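Local coordinates for protein ABC transporter (Caldanaerobius, PDB 4G68) that probably binds xylan-derived oligosaccharides as the extracellular solute-binding component of an ABC transporter, at residues Q264-M269 with A433-K438; T337-G342 with N403-N408. All coordinates share one frame; numbering follows the deposited sequence.

Contact 1: residues Q264-M269 with A433-K438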
loop_
_atom_site.group_PDB
_atom_site.type_symbol
_atom_site.label_atom_id
_atom_site.label_comp_id
_atom_site.label_asym_id
_atom_site.label_seq_id
_atom_site.Cartn_x
_atom_site.Cartn_y
_atom_site.Cartn_z
ATOM N N GLN A 264 9.662 20.499 0.756
ATOM C CA GLN A 264 10.050 21.250 1.905
ATOM C C GLN A 264 9.405 20.756 3.200
ATOM O O GLN A 264 10.108 20.674 4.244
ATOM C CB GLN A 264 9.775 22.760 1.701
ATOM C CG GLN A 264 10.251 23.555 2.917
ATOM C CD GLN A 264 11.770 23.599 3.026
ATOM O OE1 GLN A 264 12.453 24.136 2.160
ATOM N NE2 GLN A 264 12.319 23.008 4.088
ATOM N N LYS A 265 8.073 20.500 3.177
ATOM C CA LYS A 265 7.364 19.980 4.387
ATOM C C LYS A 265 7.902 18.611 4.839
ATOM O O LYS A 265 7.980 18.329 6.059
ATOM C CB LYS A 265 5.869 19.785 4.126
ATOM C CG LYS A 265 5.048 21.035 3.850
ATOM C CD LYS A 265 5.028 22.097 4.877
ATOM C CE LYS A 265 3.781 23.027 4.657
ATOM N NZ LYS A 265 3.745 23.781 3.350
ATOM N N LEU A 266 8.260 17.775 3.886
ATOM C CA LEU A 266 8.881 16.463 4.224
ATOM C C LEU A 266 10.215 16.764 4.954
ATOM O O LEU A 266 10.545 16.189 5.980
ATOM C CB LEU A 266 9.232 15.711 2.922
ATOM C CG LEU A 266 9.049 14.197 2.803
ATOM C CD1 LEU A 266 10.080 13.499 1.951
ATOM C CD2 LEU A 266 8.589 13.461 4.044
ATOM N N GLN A 267 10.967 17.703 4.429
ATOM C CA GLN A 267 12.302 17.973 5.103
ATOM C C GLN A 267 12.082 18.694 6.456
ATOM O O GLN A 267 12.920 18.536 7.356
ATOM C CB GLN A 267 13.259 18.764 4.175
ATOM C CG GLN A 267 13.725 17.906 2.983
ATOM C CD GLN A 267 14.911 18.479 2.184
ATOM O OE1 GLN A 267 15.788 17.756 1.691
ATOM N NE2 GLN A 267 14.935 19.755 2.080
ATOM N N ASP A 268 10.969 19.420 6.605
ATOM C CA ASP A 268 10.563 20.077 7.870
ATOM C C ASP A 268 10.340 18.983 8.897
ATOM O O ASP A 268 10.757 19.144 10.056
ATOM C CB ASP A 268 9.268 20.869 7.759
ATOM C CG ASP A 268 9.427 22.182 7.010
ATOM O OD1 ASP A 268 10.571 22.687 6.875
ATOM O OD2 ASP A 268 8.395 22.760 6.619
HETATM N N MSE A 269 9.718 17.852 8.472
HETATM C CA MSE A 269 9.625 16.690 9.383
HETATM C C MSE A 269 10.990 16.221 9.732
HETATM O O MSE A 269 11.189 15.967 10.886
HETATM C CB MSE A 269 8.818 15.544 8.758
HETATM C CG MSE A 269 7.436 16.068 8.464
HETATM SE SE MSE A 269 6.309 14.568 7.823
HETATM C CE MSE A 269 6.239 13.522 9.516
ATOM N N ALA A 433 14.187 9.625 -1.504
ATOM C CA ALA A 433 15.161 9.160 -0.515
ATOM C C ALA A 433 16.271 10.276 -0.306
ATOM O O ALA A 433 16.695 10.539 0.823
ATOM C CB ALA A 433 15.722 7.846 -1.021
ATOM N N GLN A 434 16.701 10.923 -1.394
ATOM C CA GLN A 434 17.574 12.137 -1.251
ATOM C C GLN A 434 16.960 13.219 -0.443
ATOM O O GLN A 434 17.681 13.844 0.356
ATOM C CB GLN A 434 18.078 12.627 -2.639
ATOM C CG GLN A 434 18.930 11.557 -3.252
ATOM C CD GLN A 434 19.108 11.667 -4.741
ATOM O OE1 GLN A 434 19.211 12.754 -5.310
ATOM N NE2 GLN A 434 19.086 10.506 -5.406
ATOM N N LEU A 435 15.637 13.468 -0.548
ATOM C CA LEU A 435 14.997 14.497 0.325
ATOM C C LEU A 435 15.187 14.133 1.826
ATOM O O LEU A 435 15.549 15.013 2.640
ATOM C CB LEU A 435 13.476 14.659 0.061
ATOM C CG LEU A 435 13.113 15.414 -1.238
ATOM C CD1 LEU A 435 11.606 15.408 -1.393
ATOM C CD2 LEU A 435 13.569 16.906 -1.069
ATOM N N PHE A 436 14.869 12.872 2.145
ATOM C CA PHE A 436 15.023 12.386 3.544
ATOM C C PHE A 436 16.459 12.526 4.067
ATOM O O PHE A 436 16.692 12.810 5.273
ATOM C CB PHE A 436 14.571 10.934 3.651
ATOM C CG PHE A 436 13.093 10.787 3.779
ATOM C CD1 PHE A 436 12.327 10.243 2.714
ATOM C CD2 PHE A 436 12.504 11.044 4.977
ATOM C CE1 PHE A 436 10.953 10.063 2.839
ATOM C CE2 PHE A 436 11.132 10.843 5.143
ATOM C CZ PHE A 436 10.351 10.352 4.063
ATOM N N ALA A 437 17.413 12.361 3.159
ATOM C CA ALA A 437 18.819 12.277 3.542
ATOM C C ALA A 437 19.410 13.693 3.569
ATOM O O ALA A 437 20.610 13.828 3.889
ATOM C CB ALA A 437 19.579 11.385 2.582
ATOM N N LYS A 438 18.581 14.676 3.230
ATOM C CA LYS A 438 19.042 16.114 3.094
ATOM C C LYS A 438 20.190 16.153 2.081
ATOM O O LYS A 438 21.224 16.874 2.286
ATOM C CB LYS A 438 19.514 16.630 4.474
ATOM C CG LYS A 438 18.401 16.730 5.600
ATOM C CD LYS A 438 17.197 17.613 5.257
ATOM C CE LYS A 438 17.606 19.077 5.501
ATOM N NZ LYS A 438 16.607 19.882 4.762
#

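Contact 2: residues T337-G342 with N403-N408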
loop_
_atom_site.group_PDB
_atom_site.type_symbol
_atom_site.label_atom_id
_atom_site.label_comp_id
_atom_site.label_asym_id
_atom_site.label_seq_id
_atom_site.Cartn_x
_atom_site.Cartn_y
_atom_site.Cartn_z
ATOM N N THR A 337 -10.161 14.994 3.078
ATOM C CA THR A 337 -10.543 13.569 3.077
ATOM C C THR A 337 -9.845 12.718 1.979
ATOM O O THR A 337 -10.035 11.502 1.974
ATOM C CB THR A 337 -12.081 13.374 2.921
ATOM O OG1 THR A 337 -12.431 13.747 1.612
ATOM C CG2 THR A 337 -12.898 14.361 3.892
ATOM N N GLU A 338 -9.070 13.351 1.091
ATOM C CA GLU A 338 -8.391 12.605 0.026
ATOM C C GLU A 338 -7.411 11.656 0.642
ATOM O O GLU A 338 -6.761 11.976 1.663
ATOM C CB GLU A 338 -7.708 13.547 -1.023
ATOM C CG GLU A 338 -8.664 14.564 -1.665
ATOM C CD GLU A 338 -7.995 15.583 -2.636
ATOM O OE1 GLU A 338 -6.935 16.055 -2.399
ATOM O OE2 GLU A 338 -8.598 15.999 -3.645
ATOM N N TYR A 339 -7.250 10.481 0.053
ATOM C CA TYR A 339 -6.183 9.590 0.548
ATOM C C TYR A 339 -5.312 8.963 -0.557
ATOM O O TYR A 339 -5.691 8.899 -1.728
ATOM C CB TYR A 339 -6.733 8.568 1.557
ATOM C CG TYR A 339 -7.666 7.566 0.927
ATOM C CD1 TYR A 339 -9.058 7.852 0.825
ATOM C CD2 TYR A 339 -7.184 6.353 0.368
ATOM C CE1 TYR A 339 -9.937 6.921 0.261
ATOM C CE2 TYR A 339 -8.053 5.409 -0.157
ATOM C CZ TYR A 339 -9.422 5.730 -0.280
ATOM O OH TYR A 339 -10.290 4.813 -0.837
ATOM N N ILE A 340 -4.141 8.472 -0.149
ATOM C CA ILE A 340 -3.289 7.636 -1.032
ATOM C C ILE A 340 -3.780 6.190 -0.889
ATOM O O ILE A 340 -3.814 5.633 0.217
ATOM C CB ILE A 340 -1.824 7.748 -0.595
ATOM C CG1 ILE A 340 -1.320 9.189 -0.802
ATOM C CG2 ILE A 340 -0.900 6.707 -1.342
ATOM C CD1 ILE A 340 -1.263 9.580 -2.288
ATOM N N GLY A 341 -4.216 5.630 -2.003
ATOM C CA GLY A 341 -4.621 4.249 -2.035
ATOM C C GLY A 341 -5.489 3.965 -3.252
ATOM O O GLY A 341 -5.355 4.600 -4.306
ATOM N N GLY A 342 -6.409 3.022 -3.083
ATOM C CA GLY A 342 -7.369 2.644 -4.158
ATOM C C GLY A 342 -7.355 1.114 -4.245
ATOM O O GLY A 342 -6.689 0.429 -3.479
ATOM N N ASN A 403 -13.700 3.626 8.890
ATOM C CA ASN A 403 -14.470 4.766 9.357
ATOM C C ASN A 403 -13.776 6.090 9.291
ATOM O O ASN A 403 -14.400 7.118 8.945
ATOM C CB ASN A 403 -14.901 4.506 10.813
ATOM C CG ASN A 403 -16.078 3.555 10.903
ATOM O OD1 ASN A 403 -16.719 3.289 9.906
ATOM N ND2 ASN A 403 -16.333 3.010 12.102
ATOM N N ASN A 404 -12.545 6.136 9.775
ATOM C CA ASN A 404 -11.802 7.383 9.782
ATOM C C ASN A 404 -11.151 7.821 8.460
ATOM O O ASN A 404 -10.950 9.020 8.242
ATOM C CB ASN A 404 -10.775 7.405 10.916
ATOM C CG ASN A 404 -11.427 7.458 12.289
ATOM O OD1 ASN A 404 -12.679 7.519 12.393
ATOM N ND2 ASN A 404 -10.602 7.428 13.348
ATOM N N ILE A 405 -10.780 6.878 7.594
ATOM C CA ILE A 405 -10.082 7.226 6.383
ATOM C C ILE A 405 -10.930 7.028 5.112
ATOM O O ILE A 405 -10.954 7.938 4.230
ATOM C CB ILE A 405 -8.679 6.508 6.280
ATOM C CG1 ILE A 405 -7.745 6.950 7.444
ATOM C CG2 ILE A 405 -8.046 6.775 4.935
ATOM C CD1 ILE A 405 -7.545 5.923 8.502
ATOM N N VAL A 406 -11.509 5.825 4.952
ATOM C CA VAL A 406 -12.136 5.465 3.686
ATOM C C VAL A 406 -13.523 6.063 3.498
ATOM O O VAL A 406 -13.809 6.624 2.422
ATOM C CB VAL A 406 -12.139 3.949 3.450
ATOM C CG1 VAL A 406 -12.611 3.645 2.024
ATOM C CG2 VAL A 406 -10.704 3.416 3.659
ATOM N N ALA A 407 -14.392 5.888 4.506
ATOM C CA ALA A 407 -15.792 6.327 4.428
ATOM C C ALA A 407 -15.887 7.810 4.006
ATOM O O ALA A 407 -15.228 8.640 4.582
ATOM C CB ALA A 407 -16.457 6.145 5.772
ATOM N N ASN A 408 -16.733 8.096 3.028
ATOM C CA ASN A 408 -17.040 9.466 2.598
ATOM C C ASN A 408 -15.851 10.268 2.045
ATOM O O ASN A 408 -15.929 11.510 1.824
ATOM C CB ASN A 408 -17.764 10.191 3.730
ATOM C CG ASN A 408 -19.121 9.582 4.006
ATOM O OD1 ASN A 408 -19.790 9.053 3.093
ATOM N ND2 ASN A 408 -19.530 9.640 5.252
HETATM O O HOH W 1 -9.720 10.156 4.274
#

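Contact 1: residues Q264-M269 with A433-K438
Leu-266 sets its isobutyl fork against the ring of Phe-436, the two side chains crossing at about a right angle. CD1 lies over one ring face in a CH-pi contact, 3.9 Å from the centroid and 21° off the ring normal, while CD2 lies on the same side, out past the ring's far end, 3.6 Å from Phe-436 CZ. The same CD1 meets Leu-435, 4.1 Å from its CB, so one methyl touches two consecutive residues. This is helix-to-helix packing in the solute-binding protein fold: the face of helix 257-271 is laid against the C-terminal turn of helix 422-436, which ends in a Schellman motif as Lys-438 takes positive phi (56°) and its N donates to Leu-435 O at 3.1 Å. Gln-267 comes in beside that turn, its chain extended beyond CG, and brings CG to 3.4 Å from Leu-435 O. Lys-438, bent at chi2 and chi3, folds back so that its NZ lies 3.4 Å from Gln-267 CD. A leucine in place of Gln-267 would probably leave the Leu-435 carbonyl and the Lys-438 ammonium facing an apolar group in place of the carboxamide. Pro-442 and Tyr-445 of helix 442-453 pack against Gln-267 and Leu-435.

Contact 2: residues T337-G342 with N403-N408
The Tyr-339 side chain overlaps the last turn of helix 396-406, meeting Ile-405 at its base and Val-406 at its far end. At the base, Tyr-339 CB lies 4.0 Å from Ile-405 CG2; at the far end the phenol OH is 3.9 Å from Val-406 CG1. CG of the tyrosine stands between its own backbone N and carbonyl carbon (chi1 68°), which places the ring close to the chain at Gly-341 as well as against the helix end; a side chain at Gly-341 would be crowded by Tyr-339 CE2. On the helix side, Ile-405 CG2 and Val-406 CG1 are both anti to their backbone nitrogens, and these are the branches that touch. The Ile-405 carbonyl approaches the ring obliquely, with its O 3.9 Å from Tyr-339 CD1, whereas Thr-337 O lies at the ring edge, in its plane.

No direct hydrogen bond joins the segments. A water instead donates one O-H to each of two carbonyl oxygens, neither of which could donate to the other: Thr-337 O at 2.7 Å and Ile-405 O at a short 2.5 Å. The helix widens into a pi-type turn at 403-406 just before it ends. The hydroxyl of Thr-337 is engaged elsewhere, by Asp-335 and the backbone N of Lys-410.

In this solute-binding protein fold, the end of helix 396-406 thus packs on the chain leading into strand 341-349, which turns a corner at Ile-340. Backbone bonds link Tyr-339 to Gly-411 and Val-413 and Gly-342 to Gln-177. The tyrosine side chain also touches Ser-412 of strand 412-413 and Ala-178 of the long strand 168-184, while Ile-340 packs on helix 225-239.

Overall arrangement
Contact 1 and contact 2 lie 25 Å apart between centres, their nearest atoms about 12 Å from each other, so they do not touch. Both segments of contact 2 fall between those of contact 1 in the sequence. Helix 225-239 is their common neighbour: it meets 264-269 through Tyr-230 and Ile-234, and 337-342 through Trp-229, Asp-232 and Leu-236. Each contact has an aromatic side chain, Phe-436 or Tyr-339, about 12 Å from a bound beta-D-xylopyranose, too far to touch the sugar. Contact 1 joins helices 21 Å from the chain centre; contact 2, at 13 Å, packs a helix end against the chain leading into strand 341-349.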